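Local coordinates for transcriptional regulator, MerR family (Listeria monocytogenes str. 4b F2365, PDB 3GP4), which probably binds promoter DNA through its MerR-type helix-turn-helix domain and regulates transcription, at residues Tyr21-Gly26 with Ile31-Ser36. Numbering follows the deposited sequence.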
ATOM      1  N   TYR A  21     -21.235   3.955   8.626  1.00 23.43           N
ATOM      2  CA  TYR A  21     -20.570   4.986   7.813  1.00 24.21           C
ATOM      3  C   TYR A  21     -20.659   4.690   6.290  1.00 22.85           C
ATOM      4  O   TYR A  21     -20.969   5.572   5.513  1.00 23.98           O
ATOM      5  CB  TYR A  21     -19.106   5.131   8.277  1.00 24.38           C
ATOM      6  CG  TYR A  21     -18.230   5.957   7.345  1.00 25.94           C
ATOM      7  CD1 TYR A  21     -18.342   7.339   7.297  1.00 26.21           C
ATOM      8  CD2 TYR A  21     -17.274   5.336   6.535  1.00 31.60           C
ATOM      9  CE1 TYR A  21     -17.536   8.096   6.439  1.00 30.45           C
ATOM     10  CE2 TYR A  21     -16.463   6.078   5.683  1.00 30.64           C
ATOM     11  CZ  TYR A  21     -16.601   7.446   5.649  1.00 31.50           C
ATOM     12  OH  TYR A  21     -15.792   8.153   4.812  1.00 33.67           O
ATOM     13  N   TYR A  22     -20.377   3.453   5.888  1.00 23.25           N
ATOM     14  CA  TYR A  22     -20.530   3.017   4.482  1.00 23.64           C
ATOM     15  C   TYR A  22     -21.947   3.313   3.973  1.00 23.60           C
ATOM     16  O   TYR A  22     -22.116   3.796   2.857  1.00 22.24           O
ATOM     17  CB  TYR A  22     -20.320   1.511   4.325  1.00 23.56           C
ATOM     18  CG  TYR A  22     -18.910   0.973   4.405  1.00 25.29           C
ATOM     19  CD1 TYR A  22     -17.794   1.827   4.460  1.00 29.72           C
ATOM     20  CD2 TYR A  22     -18.691  -0.407   4.393  1.00 27.43           C
ATOM     21  CE1 TYR A  22     -16.500   1.295   4.522  1.00 26.26           C
ATOM     22  CE2 TYR A  22     -17.411  -0.945   4.463  1.00 28.50           C
ATOM     23  CZ  TYR A  22     -16.328  -0.085   4.533  1.00 28.08           C
ATOM     24  OH  TYR A  22     -15.088  -0.638   4.604  1.00 29.21           O
ATOM     25  N   GLU A  23     -22.954   3.019   4.782  1.00 23.39           N
ATOM     26  CA  GLU A  23     -24.336   3.256   4.297  1.00 24.14           C
ATOM     27  C   GLU A  23     -24.598   4.770   4.217  1.00 24.94           C
ATOM     28  O   GLU A  23     -25.119   5.283   3.212  1.00 24.71           O
ATOM     29  CB  GLU A  23     -25.378   2.541   5.184  1.00 25.39           C
ATOM     30  CG  GLU A  23     -26.881   2.833   4.741  1.00 26.41           C
ATOM     31  CD  GLU A  23     -27.891   2.352   5.773  1.00 29.58           C
ATOM     32  OE1 GLU A  23     -27.496   2.207   6.949  1.00 26.85           O
ATOM     33  OE2 GLU A  23     -29.076   2.101   5.422  1.00 28.24           O
ATOM     34  N   ARG A  24     -24.235   5.480   5.282  1.00 24.56           N
ATOM     35  CA  ARG A  24     -24.493   6.907   5.386  1.00 24.59           C
ATOM     36  C   ARG A  24     -23.897   7.672   4.215  1.00 24.20           C
ATOM     37  O   ARG A  24     -24.536   8.565   3.680  1.00 24.93           O
ATOM     38  CB  ARG A  24     -23.914   7.460   6.698  1.00 24.07           C
ATOM     39  CG  ARG A  24     -24.147   8.926   6.866  1.00 27.79           C
ATOM     40  CD  ARG A  24     -23.939   9.379   8.293  1.00 28.62           C
ATOM     41  NE  ARG A  24     -22.533   9.292   8.720  1.00 29.14           N
ATOM     42  CZ  ARG A  24     -21.609  10.186   8.360  1.00 31.35           C
ATOM     43  NH1 ARG A  24     -20.366  10.071   8.803  1.00 30.04           N
ATOM     44  NH2 ARG A  24     -21.942  11.218   7.575  1.00 31.24           N
ATOM     45  N   ILE A  25     -22.676   7.354   3.814  1.00 24.38           N
ATOM     46  CA  ILE A  25     -22.066   8.162   2.751  1.00 26.27           C
ATOM     47  C   ILE A  25     -22.240   7.590   1.323  1.00 25.25           C
ATOM     48  O   ILE A  25     -21.762   8.167   0.346  1.00 26.08           O
ATOM     49  CB  ILE A  25     -20.597   8.533   3.046  1.00 25.98           C
ATOM     50  CG1 ILE A  25     -19.667   7.324   2.957  1.00 27.62           C
ATOM     51  CG2 ILE A  25     -20.495   9.407   4.347  1.00 31.49           C
ATOM     52  CD1 ILE A  25     -18.242   7.771   2.604  1.00 29.93           C
ATOM     53  N   GLY A  26     -22.935   6.468   1.236  1.00 24.82           N
ATOM     54  CA  GLY A  26     -23.269   5.858  -0.039  1.00 24.84           C
ATOM     55  C   GLY A  26     -22.216   4.957  -0.645  1.00 25.27           C
ATOM     56  O   GLY A  26     -22.079   4.899  -1.882  1.00 26.47           O
ATOM     57  N   ILE A  31     -29.801   0.007   3.646  1.00 27.81           N
ATOM     58  CA  ILE A  31     -30.100  -1.277   4.247  1.00 28.59           C
ATOM     59  C   ILE A  31     -31.576  -1.262   4.645  1.00 28.90           C
ATOM     60  O   ILE A  31     -32.088  -0.254   5.135  1.00 29.26           O
ATOM     61  CB  ILE A  31     -29.174  -1.543   5.451  1.00 28.08           C
ATOM     62  CG1 ILE A  31     -27.704  -1.562   4.974  1.00 29.26           C
ATOM     63  CG2 ILE A  31     -29.527  -2.855   6.175  1.00 26.64           C
ATOM     64  CD1 ILE A  31     -26.759  -1.149   6.099  1.00 30.31           C
ATOM     65  N   HIS A  32     -32.239  -2.385   4.425  1.00 30.83           N
ATOM     66  CA  HIS A  32     -33.622  -2.546   4.870  1.00 32.76           C
ATOM     67  C   HIS A  32     -33.722  -2.394   6.408  1.00 33.02           C
ATOM     68  O   HIS A  32     -32.846  -2.860   7.163  1.00 32.43           O
ATOM     69  CB  HIS A  32     -34.183  -3.882   4.361  1.00 33.63           C
ATOM     70  CG  HIS A  32     -34.175  -4.000   2.860  1.00 37.28           C
ATOM     71  ND1 HIS A  32     -35.324  -3.921   2.095  1.00 40.37           N
ATOM     72  CD2 HIS A  32     -33.155  -4.166   1.980  1.00 39.25           C
ATOM     73  CE1 HIS A  32     -35.013  -4.047   0.816  1.00 40.78           C
ATOM     74  NE2 HIS A  32     -33.705  -4.197   0.718  1.00 40.93           N
ATOM     75  N   ARG A  33     -34.779  -1.708   6.846  1.00 33.60           N
ATOM     76  CA  ARG A  33     -35.105  -1.532   8.250  1.00 34.75           C
ATOM     77  C   ARG A  33     -36.301  -2.451   8.555  1.00 36.37           C
ATOM     78  O   ARG A  33     -37.155  -2.687   7.684  1.00 36.57           O
ATOM     79  CB  ARG A  33     -35.452  -0.060   8.549  1.00 35.16           C
ATOM     80  CG  ARG A  33     -34.359   0.999   8.251  1.00 35.90           C
ATOM     81  CD  ARG A  33     -33.024   0.618   8.865  1.00 34.64           C
ATOM     82  NE  ARG A  33     -32.086   1.735   9.080  1.00 35.97           N
ATOM     83  CZ  ARG A  33     -31.160   2.122   8.206  1.00 33.81           C
ATOM     84  NH1 ARG A  33     -31.094   1.545   7.025  1.00 30.81           N
ATOM     85  NH2 ARG A  33     -30.317   3.119   8.500  1.00 32.12           N
ATOM     86  N   ASN A  34     -36.356  -3.009   9.754  1.00 36.76           N
ATOM     87  CA  ASN A  34     -37.538  -3.783  10.112  1.00 37.31           C
ATOM     88  C   ASN A  34     -38.556  -2.897  10.794  1.00 37.33           C
ATOM     89  O   ASN A  34     -38.364  -1.685  10.906  1.00 35.59           O
ATOM     90  CB  ASN A  34     -37.210  -5.057  10.912  1.00 37.60           C
ATOM     91  CG  ASN A  34     -36.580  -4.779  12.280  1.00 39.63           C
ATOM     92  OD1 ASN A  34     -36.592  -3.655  12.794  1.00 40.71           O
ATOM     93  ND2 ASN A  34     -36.062  -5.830  12.893  1.00 42.43           N
ATOM     94  N   GLU A  35     -39.654  -3.513  11.226  1.00 37.69           N
ATOM     95  CA  GLU A  35     -40.751  -2.785  11.838  1.00 38.37           C
ATOM     96  C   GLU A  35     -40.302  -1.989  13.076  1.00 37.23           C
ATOM     97  O   GLU A  35     -40.884  -0.961  13.365  1.00 38.14           O
ATOM     98  CB  GLU A  35     -41.925  -3.734  12.166  1.00 38.99           C
ATOM     99  CG  GLU A  35     -42.413  -4.645  10.986  1.00 44.28           C
ATOM    100  CD  GLU A  35     -43.214  -3.914   9.870  1.00 50.66           C
ATOM    101  OE1 GLU A  35     -42.789  -2.818   9.415  1.00 52.89           O
ATOM    102  OE2 GLU A  35     -44.266  -4.462   9.420  1.00 52.92           O
ATOM    103  N   SER A  36     -39.290  -2.480  13.799  1.00 36.26           N
ATOM    104  CA  SER A  36     -38.695  -1.761  14.940  1.00 35.68           C
ATOM    105  C   SER A  36     -37.870  -0.548  14.521  1.00 34.59           C
ATOM    106  O   SER A  36     -37.600   0.320  15.336  1.00 33.93           O
ATOM    107  CB  SER A  36     -37.774  -2.681  15.743  1.00 35.75           C
ATOM    108  OG  SER A  36     -38.513  -3.664  16.453  1.00 39.58           O
TER
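The backbone N of Ile-31 donates an almost straight hydrogen bond (176°) to the carboxylate of Glu-23, with 2.8 Å between Ile-31 N and Glu-23 OE2. It meets this oxygen from above the carboxylate plane. The Ile-31 side chain adds an apolar touch, its CD1 lying 4.0 Å from Glu-23 CB. Glu-23 spans the gap because CG stands anti to the backbone N (chi1 177°) and the chain stays extended beyond it, reaching out from helix 16-25. In a MerR-type helix-turn-helix domain this is the probable DNA-recognition helix, and the loop leading on to helix 43-57 probably corresponds to the wing; the carboxylate thus ties helix to loop. Further along, Arg-33 bends at chi2 (-50°) and turns its guanidinium back toward the helix. NH1 forms a salt bridge on the syn lone pair of OE2, with Arg-33 NH1 and Glu-23 OE2 2.6 Å apart, while NH2 adds a weak bond to OE1. Arg-33 NH1 also donates to Ile-31 O (2.8 Å); both its partners lie in the guanidinium plane, which helps to fix the group's rotation. Glu-23 OE1 is also salt-bridged to Arg-39 NE; as Arg-33 NH2 lies close to Arg-39 NE, the shared carboxylate probably offsets both positive charges.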